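Local coordinates for protein-glutamine gamma-glutamyltransferase 2 (Pagrus major, PDB 1G0D) that probably uses calcium to catalyse acyl transfer from peptide-bound glutamine to lysine side chains or other primary amines, cross-linking or aminating proteins, at residues A[317-331]-A[511-525]. Sequence-based numbering, arbitrary orientation.
Sequences ESLDSRQRSDSSWNF and MAVTYNSLRRGECQR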
ATOM      1  N   GLU A 317      -9.718  31.884   7.431  1.00 27.16           N
ATOM      2  CA  GLU A 317     -10.536  30.696   7.437  1.00 26.89           C
ATOM      3  C   GLU A 317     -11.264  30.456   6.140  1.00 25.81           C
ATOM      4  O   GLU A 317     -11.581  31.391   5.429  1.00 29.81           O
ATOM      5  CB  GLU A 317     -11.538  30.791   8.565  1.00 29.63           C
ATOM      6  CG  GLU A 317     -11.274  31.916   9.496  1.00 38.11           C
ATOM      7  CD  GLU A 317     -12.172  31.823  10.690  1.00 46.27           C
ATOM      8  OE1 GLU A 317     -13.266  32.445  10.653  1.00 44.87           O
ATOM      9  OE2 GLU A 317     -11.778  31.108  11.651  1.00 52.74           O
ATOM     10  N   SER A 318     -11.548  29.203   5.829  1.00 24.03           N
ATOM     11  CA  SER A 318     -12.266  28.940   4.601  1.00 26.53           C
ATOM     12  C   SER A 318     -13.533  29.770   4.702  1.00 26.75           C
ATOM     13  O   SER A 318     -14.120  29.884   5.776  1.00 24.66           O
ATOM     14  CB  SER A 318     -12.611  27.440   4.440  1.00 30.41           C
ATOM     15  OG  SER A 318     -13.210  26.862   5.589  1.00 37.05           O
ATOM     16  N   LEU A 319     -13.944  30.367   3.591  1.00 26.95           N
ATOM     17  CA  LEU A 319     -15.157  31.169   3.572  1.00 25.55           C
ATOM     18  C   LEU A 319     -16.429  30.473   4.152  1.00 26.19           C
ATOM     19  O   LEU A 319     -17.275  31.137   4.746  1.00 30.40           O
ATOM     20  CB  LEU A 319     -15.420  31.617   2.143  1.00 23.57           C
ATOM     21  CG  LEU A 319     -14.492  32.688   1.600  1.00 19.65           C
ATOM     22  CD1 LEU A 319     -14.879  32.965   0.166  1.00 13.86           C
ATOM     23  CD2 LEU A 319     -14.603  33.915   2.438  1.00 14.21           C
ATOM     24  N   ASP A 320     -16.572  29.156   3.978  1.00 24.59           N
ATOM     25  CA  ASP A 320     -17.727  28.439   4.496  1.00 20.03           C
ATOM     26  C   ASP A 320     -17.361  27.633   5.726  1.00 22.28           C
ATOM     27  O   ASP A 320     -16.706  26.593   5.632  1.00 24.74           O
ATOM     28  CB  ASP A 320     -18.274  27.507   3.437  1.00 22.78           C
ATOM     29  CG  ASP A 320     -19.489  26.738   3.916  1.00 28.73           C
ATOM     30  OD1 ASP A 320     -20.018  25.910   3.153  1.00 30.86           O
ATOM     31  OD2 ASP A 320     -19.921  26.966   5.063  1.00 27.32           O
ATOM     32  N   SER A 321     -17.810  28.120   6.876  1.00 23.01           N
ATOM     33  CA  SER A 321     -17.557  27.506   8.179  1.00 23.94           C
ATOM     34  C   SER A 321     -17.907  26.036   8.239  1.00 23.10           C
ATOM     35  O   SER A 321     -17.394  25.285   9.055  1.00 25.40           O
ATOM     36  CB  SER A 321     -18.363  28.239   9.266  1.00 30.57           C
ATOM     37  OG  SER A 321     -19.786  28.139   9.081  1.00 33.14           O
ATOM     38  N   ARG A 322     -18.814  25.637   7.380  1.00 24.63           N
ATOM     39  CA  ARG A 322     -19.253  24.270   7.354  1.00 25.85           C
ATOM     40  C   ARG A 322     -18.184  23.382   6.777  1.00 28.14           C
ATOM     41  O   ARG A 322     -17.967  22.289   7.278  1.00 27.47           O
ATOM     42  CB  ARG A 322     -20.546  24.161   6.533  1.00 25.38           C
ATOM     43  CG  ARG A 322     -21.617  25.117   7.018  1.00 20.89           C
ATOM     44  CD  ARG A 322     -22.807  25.124   6.111  1.00 22.83           C
ATOM     45  NE  ARG A 322     -22.484  25.550   4.755  1.00 19.45           N
ATOM     46  CZ  ARG A 322     -23.370  25.544   3.771  1.00 15.92           C
ATOM     47  NH1 ARG A 322     -24.608  25.137   4.008  1.00 10.91           N
ATOM     48  NH2 ARG A 322     -23.030  25.951   2.561  1.00 15.25           N
ATOM     49  N   GLN A 323     -17.505  23.854   5.738  1.00 29.26           N
ATOM     50  CA  GLN A 323     -16.494  23.038   5.095  1.00 31.02           C
ATOM     51  C   GLN A 323     -15.316  22.828   6.018  1.00 28.00           C
ATOM     52  O   GLN A 323     -14.679  23.781   6.448  1.00 28.46           O
ATOM     53  CB  GLN A 323     -16.078  23.647   3.737  1.00 36.04           C
ATOM     54  CG  GLN A 323     -16.892  23.040   2.510  1.00 41.84           C
ATOM     55  CD  GLN A 323     -17.540  24.084   1.530  1.00 50.29           C
ATOM     56  OE1 GLN A 323     -16.860  24.972   0.977  1.00 54.69           O
ATOM     57  NE2 GLN A 323     -18.847  23.952   1.303  1.00 48.04           N
ATOM     58  N   ARG A 324     -15.061  21.550   6.310  1.00 26.74           N
ATOM     59  CA  ARG A 324     -14.004  21.101   7.216  1.00 23.16           C
ATOM     60  C   ARG A 324     -12.681  20.747   6.605  1.00 21.39           C
ATOM     61  O   ARG A 324     -11.686  20.755   7.300  1.00 22.85           O
ATOM     62  CB  ARG A 324     -14.468  19.883   8.007  1.00 22.58           C
ATOM     63  CG  ARG A 324     -15.412  20.209   9.122  1.00 25.38           C
ATOM     64  CD  ARG A 324     -15.829  18.981   9.883  1.00 28.30           C
ATOM     65  NE  ARG A 324     -14.740  18.438  10.689  1.00 28.89           N
ATOM     66  CZ  ARG A 324     -14.661  17.163  11.051  1.00 26.51           C
ATOM     67  NH1 ARG A 324     -13.639  16.730  11.789  1.00 24.23           N
ATOM     68  NH2 ARG A 324     -15.621  16.328  10.685  1.00 20.45           N
ATOM     69  N   SER A 325     -12.650  20.428   5.319  1.00 23.44           N
ATOM     70  CA  SER A 325     -11.389  20.051   4.668  1.00 23.58           C
ATOM     71  C   SER A 325     -10.489  21.217   4.388  1.00 22.34           C
ATOM     72  O   SER A 325     -10.924  22.221   3.854  1.00 20.59           O
ATOM     73  CB  SER A 325     -11.644  19.338   3.359  1.00 24.15           C
ATOM     74  OG  SER A 325     -12.377  18.156   3.599  1.00 33.13           O
ATOM     75  N   ASP A 326      -9.219  21.042   4.734  1.00 21.65           N
ATOM     76  CA  ASP A 326      -8.192  22.063   4.571  1.00 22.53           C
ATOM     77  C   ASP A 326      -7.106  21.694   3.518  1.00 21.53           C
ATOM     78  O   ASP A 326      -5.954  21.354   3.834  1.00 18.71           O
ATOM     79  CB  ASP A 326      -7.561  22.303   5.936  1.00 23.07           C
ATOM     80  CG  ASP A 326      -6.879  23.632   6.044  1.00 25.81           C
ATOM     81  OD1 ASP A 326      -7.015  24.479   5.129  1.00 27.20           O
ATOM     82  OD2 ASP A 326      -6.202  23.822   7.076  1.00 30.22           O
ATOM     83  N   SER A 327      -7.503  21.746   2.254  1.00 22.06           N
ATOM     84  CA  SER A 327      -6.596  21.455   1.166  1.00 20.62           C
ATOM     85  C   SER A 327      -5.893  20.096   1.206  1.00 21.08           C
ATOM     86  O   SER A 327      -6.410  19.094   1.744  1.00 20.82           O
ATOM     87  CB  SER A 327      -5.544  22.552   1.075  1.00 18.78           C
ATOM     88  OG  SER A 327      -5.388  22.950  -0.263  1.00 24.17           O
ATOM     89  N   SER A 328      -4.704  20.099   0.607  1.00 17.65           N
ATOM     90  CA  SER A 328      -3.870  18.925   0.453  1.00 17.31           C
ATOM     91  C   SER A 328      -3.653  18.093   1.677  1.00 16.48           C
ATOM     92  O   SER A 328      -3.425  18.617   2.766  1.00 17.30           O
ATOM     93  CB  SER A 328      -2.516  19.337  -0.114  1.00 19.74           C
ATOM     94  OG  SER A 328      -2.681  20.103  -1.308  1.00 27.20           O
ATOM     95  N   TRP A 329      -3.706  16.781   1.477  1.00 14.27           N
ATOM     96  CA  TRP A 329      -3.500  15.810   2.544  1.00 12.46           C
ATOM     97  C   TRP A 329      -2.059  15.853   3.050  1.00 13.68           C
ATOM     98  O   TRP A 329      -1.155  16.225   2.294  1.00 13.46           O
ATOM     99  CB  TRP A 329      -3.794  14.418   2.002  1.00 11.95           C
ATOM    100  CG  TRP A 329      -5.221  14.185   1.657  1.00 11.47           C
ATOM    101  CD1 TRP A 329      -6.171  15.131   1.347  1.00  6.97           C
ATOM    102  CD2 TRP A 329      -5.883  12.906   1.584  1.00 13.92           C
ATOM    103  NE1 TRP A 329      -7.381  14.510   1.086  1.00 11.00           N
ATOM    104  CE2 TRP A 329      -7.228  13.151   1.225  1.00 14.76           C
ATOM    105  CE3 TRP A 329      -5.468  11.579   1.791  1.00 12.24           C
ATOM    106  CZ2 TRP A 329      -8.158  12.101   1.065  1.00 14.10           C
ATOM    107  CZ3 TRP A 329      -6.397  10.542   1.631  1.00  9.22           C
ATOM    108  CH2 TRP A 329      -7.717  10.810   1.272  1.00  9.16           C
ATOM    109  N   ASN A 330      -1.825  15.461   4.306  1.00 14.88           N
ATOM    110  CA  ASN A 330      -0.455  15.472   4.838  1.00 14.75           C
ATOM    111  C   ASN A 330       0.402  14.481   4.021  1.00 16.89           C
ATOM    112  O   ASN A 330       1.609  14.686   3.804  1.00 18.16           O
ATOM    113  CB  ASN A 330      -0.436  15.080   6.314  1.00 14.85           C
ATOM    114  CG  ASN A 330      -0.862  16.213   7.238  1.00 17.11           C
ATOM    115  OD1 ASN A 330      -1.283  17.289   6.788  1.00 16.44           O
ATOM    116  ND2 ASN A 330      -0.764  15.969   8.540  1.00 13.36           N
ATOM    117  N   PHE A 331      -0.236  13.398   3.583  1.00 17.26           N
ATOM    118  CA  PHE A 331       0.408  12.383   2.747  1.00 15.65           C
ATOM    119  C   PHE A 331      -0.697  11.513   2.214  1.00 13.46           C
ATOM    120  O   PHE A 331      -1.829  11.571   2.670  1.00 15.18           O
ATOM    121  CB  PHE A 331       1.442  11.533   3.528  1.00 15.43           C
ATOM    122  CG  PHE A 331       0.833  10.499   4.445  1.00 16.96           C
ATOM    123  CD1 PHE A 331       0.624  10.775   5.802  1.00 16.13           C
ATOM    124  CD2 PHE A 331       0.428   9.271   3.953  1.00 13.46           C
ATOM    125  CE1 PHE A 331       0.011   9.841   6.655  1.00 14.66           C
ATOM    126  CE2 PHE A 331      -0.192   8.320   4.802  1.00 14.90           C
ATOM    127  CZ  PHE A 331      -0.400   8.608   6.154  1.00 13.51           C
ATOM    128  N   MET A 511      -4.548  24.644  15.173  1.00 24.95           N
ATOM    129  CA  MET A 511      -5.778  23.859  15.216  1.00 22.69           C
ATOM    130  C   MET A 511      -5.429  22.409  15.026  1.00 20.43           C
ATOM    131  O   MET A 511      -4.474  22.112  14.333  1.00 21.94           O
ATOM    132  CB  MET A 511      -6.689  24.267  14.076  1.00 23.21           C
ATOM    133  CG  MET A 511      -6.314  23.585  12.785  1.00 25.63           C
ATOM    134  SD  MET A 511      -6.664  24.575  11.321  1.00 33.94           S
ATOM    135  CE  MET A 511      -5.938  26.138  11.885  1.00 35.21           C
ATOM    136  N   ALA A 512      -6.201  21.509  15.627  1.00 18.50           N
ATOM    137  CA  ALA A 512      -5.948  20.081  15.468  1.00 19.15           C
ATOM    138  C   ALA A 512      -6.390  19.711  14.048  1.00 21.55           C
ATOM    139  O   ALA A 512      -7.227  20.400  13.446  1.00 22.33           O
ATOM    140  CB  ALA A 512      -6.725  19.285  16.487  1.00 18.11           C
ATOM    141  N   VAL A 513      -5.831  18.627  13.516  1.00 21.21           N
ATOM    142  CA  VAL A 513      -6.118  18.197  12.141  1.00 17.66           C
ATOM    143  C   VAL A 513      -6.023  16.658  11.984  1.00 17.06           C
ATOM    144  O   VAL A 513      -5.563  15.943  12.909  1.00 17.44           O
ATOM    145  CB  VAL A 513      -5.090  18.884  11.223  1.00 17.21           C
ATOM    146  CG1 VAL A 513      -4.149  17.875  10.664  1.00 20.13           C
ATOM    147  CG2 VAL A 513      -5.764  19.679  10.142  1.00 21.51           C
ATOM    148  N   THR A 514      -6.491  16.147  10.844  1.00 15.55           N
ATOM    149  CA  THR A 514      -6.383  14.705  10.560  1.00 15.45           C
ATOM    150  C   THR A 514      -5.440  14.612   9.375  1.00 16.96           C
ATOM    151  O   THR A 514      -5.258  15.605   8.647  1.00 18.11           O
ATOM    152  CB  THR A 514      -7.703  14.028  10.142  1.00 12.87           C
ATOM    153  OG1 THR A 514      -8.137  14.542   8.881  1.00 16.43           O
ATOM    154  CG2 THR A 514      -8.762  14.239  11.177  1.00 16.74           C
ATOM    155  N   TYR A 515      -4.831  13.448   9.151  1.00 18.18           N
ATOM    156  CA  TYR A 515      -3.907  13.377   8.027  1.00 16.13           C
ATOM    157  C   TYR A 515      -4.614  13.773   6.747  1.00 15.63           C
ATOM    158  O   TYR A 515      -4.021  14.473   5.937  1.00 16.95           O
ATOM    159  CB  TYR A 515      -3.233  11.999   7.904  1.00 12.21           C
ATOM    160  CG  TYR A 515      -3.878  11.026   6.962  1.00 12.19           C
ATOM    161  CD1 TYR A 515      -4.882  10.166   7.400  1.00 14.24           C
ATOM    162  CD2 TYR A 515      -3.437  10.899   5.650  1.00 15.01           C
ATOM    163  CE1 TYR A 515      -5.432   9.187   6.556  1.00 14.82           C
ATOM    164  CE2 TYR A 515      -3.990   9.904   4.776  1.00 15.64           C
ATOM    165  CZ  TYR A 515      -4.985   9.059   5.250  1.00 17.00           C
ATOM    166  OH  TYR A 515      -5.532   8.088   4.438  1.00 20.27           O
ATOM    167  N   ASN A 516      -5.878  13.380   6.559  1.00 14.91           N
ATOM    168  CA  ASN A 516      -6.548  13.792   5.328  1.00 14.49           C
ATOM    169  C   ASN A 516      -7.111  15.195   5.361  1.00 17.39           C
ATOM    170  O   ASN A 516      -8.109  15.494   4.718  1.00 19.33           O
ATOM    171  CB  ASN A 516      -7.631  12.809   4.839  1.00  7.63           C
ATOM    172  CG  ASN A 516      -8.623  12.418   5.881  1.00  8.41           C
ATOM    173  OD1 ASN A 516      -9.786  12.238   5.567  1.00 20.35           O
ATOM    174  ND2 ASN A 516      -8.195  12.237   7.095  1.00  8.95           N
ATOM    175  N   SER A 517      -6.435  16.069   6.095  1.00 19.15           N
ATOM    176  CA  SER A 517      -6.829  17.462   6.187  1.00 19.83           C
ATOM    177  C   SER A 517      -8.249  17.793   6.682  1.00 18.26           C
ATOM    178  O   SER A 517      -8.866  18.751   6.225  1.00 20.94           O
ATOM    179  CB  SER A 517      -6.580  18.103   4.826  1.00 24.03           C
ATOM    180  OG  SER A 517      -5.201  18.359   4.677  1.00 24.37           O
ATOM    181  N   LEU A 518      -8.767  17.020   7.618  1.00 17.27           N
ATOM    182  CA  LEU A 518     -10.082  17.299   8.157  1.00 15.52           C
ATOM    183  C   LEU A 518      -9.852  18.139   9.392  1.00 17.30           C
ATOM    184  O   LEU A 518      -9.375  17.643  10.402  1.00 19.81           O
ATOM    185  CB  LEU A 518     -10.772  16.009   8.565  1.00 17.88           C
ATOM    186  CG  LEU A 518     -12.120  15.577   8.004  1.00 16.65           C
ATOM    187  CD1 LEU A 518     -12.317  16.082   6.625  1.00 15.03           C
ATOM    188  CD2 LEU A 518     -12.188  14.092   8.006  1.00 12.41           C
ATOM    189  N   ARG A 519     -10.186  19.416   9.297  1.00 22.59           N
ATOM    190  CA  ARG A 519     -10.057  20.366  10.395  1.00 24.46           C
ATOM    191  C   ARG A 519     -10.872  19.894  11.602  1.00 24.08           C
ATOM    192  O   ARG A 519     -12.019  19.464  11.453  1.00 22.50           O
ATOM    193  CB  ARG A 519     -10.542  21.720   9.917  1.00 27.03           C
ATOM    194  CG  ARG A 519     -10.061  22.872  10.756  1.00 43.37           C
ATOM    195  CD  ARG A 519     -10.830  24.173  10.428  1.00 49.70           C
ATOM    196  NE  ARG A 519     -12.275  24.071  10.664  1.00 54.80           N
ATOM    197  CZ  ARG A 519     -13.216  24.323   9.745  1.00 57.84           C
ATOM    198  NH1 ARG A 519     -12.875  24.702   8.506  1.00 58.62           N
ATOM    199  NH2 ARG A 519     -14.505  24.190  10.067  1.00 56.01           N
ATOM    200  N   ARG A 520     -10.270  19.956  12.789  1.00 23.03           N
ATOM    201  CA  ARG A 520     -10.940  19.503  13.997  1.00 25.99           C
ATOM    202  C   ARG A 520     -11.104  20.565  15.065  1.00 35.77           C
ATOM    203  O   ARG A 520     -12.073  21.334  15.040  1.00 42.71           O
ATOM    204  CB  ARG A 520     -10.210  18.301  14.566  1.00 19.17           C
ATOM    205  CG  ARG A 520     -10.734  17.011  13.952  1.00 21.53           C
ATOM    206  CD  ARG A 520      -9.906  15.815  14.283  1.00 17.15           C
ATOM    207  NE  ARG A 520     -10.094  15.375  15.648  1.00 12.84           N
ATOM    208  CZ  ARG A 520     -11.058  14.544  16.012  1.00 15.94           C
ATOM    209  NH1 ARG A 520     -11.181  14.173  17.279  1.00 15.48           N
ATOM    210  NH2 ARG A 520     -11.911  14.096  15.102  1.00 15.67           N
ATOM    211  N   GLY A 521     -10.175  20.631  16.007  1.00 41.52           N
ATOM    212  CA  GLY A 521     -10.297  21.643  17.046  1.00 51.10           C
ATOM    213  C   GLY A 521      -9.298  22.808  17.066  1.00 56.17           C
ATOM    214  O   GLY A 521      -8.099  22.607  17.320  1.00 57.00           O
ATOM    215  N   GLU A 522      -9.795  24.028  16.822  1.00 57.99           N
ATOM    216  CA  GLU A 522      -8.958  25.233  16.827  1.00 58.82           C
ATOM    217  C   GLU A 522      -8.473  25.500  18.258  1.00 59.32           C
ATOM    218  O   GLU A 522      -9.063  26.312  18.975  1.00 61.51           O
ATOM    219  CB  GLU A 522      -9.773  26.425  16.296  1.00 57.63           C
ATOM    220  CG  GLU A 522      -9.256  27.812  16.685  1.00 59.93           C
ATOM    221  CD  GLU A 522      -8.068  28.273  15.855  1.00 62.70           C
ATOM    222  OE1 GLU A 522      -8.181  28.377  14.603  1.00 62.03           O
ATOM    223  OE2 GLU A 522      -7.012  28.540  16.473  1.00 66.14           O
ATOM    224  N   CYS A 523      -7.397  24.827  18.676  1.00 59.75           N
ATOM    225  CA  CYS A 523      -6.905  25.005  20.040  1.00 59.43           C
ATOM    226  C   CYS A 523      -6.063  26.251  20.355  1.00 60.63           C
ATOM    227  O   CYS A 523      -5.180  26.185  21.221  1.00 63.20           O
ATOM    228  CB  CYS A 523      -6.167  23.753  20.532  1.00 57.15           C
ATOM    229  SG  CYS A 523      -5.139  22.977  19.333  1.00 52.49           S
ATOM    230  N   GLN A 524      -6.330  27.353  19.635  1.00 57.13           N
ATOM    231  CA  GLN A 524      -5.716  28.667  19.857  1.00 51.81           C
ATOM    232  C   GLN A 524      -5.191  29.462  18.693  1.00 50.68           C
ATOM    233  O   GLN A 524      -4.504  28.958  17.827  1.00 51.83           O
ATOM    234  CB  GLN A 524      -4.650  28.621  20.943  1.00 50.40           C
ATOM    235  CG  GLN A 524      -3.243  28.465  20.497  1.00 51.94           C
ATOM    236  CD  GLN A 524      -2.334  28.316  21.694  1.00 54.24           C
ATOM    237  OE1 GLN A 524      -1.438  29.136  21.906  1.00 58.31           O
ATOM    238  NE2 GLN A 524      -2.569  27.273  22.503  1.00 53.39           N
ATOM    239  N   ARG A 525      -5.519  30.747  18.733  1.00 51.40           N
ATOM    240  CA  ARG A 525      -5.167  31.731  17.716  1.00 49.72           C
ATOM    241  C   ARG A 525      -4.495  32.944  18.402  1.00 50.35           C
ATOM    242  O   ARG A 525      -4.503  33.043  19.632  1.00 53.01           O
ATOM    243  CB  ARG A 525      -6.457  32.125  17.015  1.00 47.92           C
ATOM    244  CG  ARG A 525      -6.344  33.176  15.982  1.00 48.21           C
ATOM    245  CD  ARG A 525      -7.736  33.670  15.677  1.00 45.10           C
ATOM    246  NE  ARG A 525      -8.479  32.716  14.872  1.00 40.04           N
ATOM    247  CZ  ARG A 525      -8.716  32.880  13.580  1.00 39.26           C
ATOM    248  NH1 ARG A 525      -9.404  31.958  12.924  1.00 40.84           N
ATOM    249  NH2 ARG A 525      -8.263  33.963  12.947  1.00 36.56           N
TER
HETATM  250  O   HOH W   1     -11.167  24.697   5.897  1.00 35.61           O
HETATM  251  O   HOH W   2     -10.947  15.310   2.973  1.00 36.40           O
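Tyr515 lies in an offset stack on Phe331, centroids 4.7 Å apart and planes 20° apart, while its CE2 meets Trp329 CE3 obliquely at 3.7 Å. One face of the broad indole receives Asn516 CB, which sits over the six-membered ring, 3.6 Å from its centroid, in a CH-pi contact. A leucine in place of Trp329 would probably leave Asn516 CB without its aromatic floor and Tyr515 freer to shift. Small Ser517 fits where the backbones close in, its OG donating to Ser328 O (2.6 Å) from above the carbonyl plane. Farther out, long arginines reach backbone carbonyls. Arg324, bent at chi3 (71°), grips Arg519 O side-on with NE (3.0 Å) and NH1, and NH1 also pairs with Glu237. Arg519 sends NH1 to Gln323 O (2.9 Å) and NH2 to Ser321 O, tying down the turn 320-323. Beyond them, Glu317 OE2 bridges to Arg525 NH1 (2.8 Å); Arg315 takes Arg525 NH2 on its backbone O and meets Glu317 OE1. Tyr515, important for catalysis, lies beside active-site Cys272, consistent with the Phe331 stack holding it there. The contact joins strand 329-339 to the loop after strand 502-513, with strands 290-298 and 558-566 alongside.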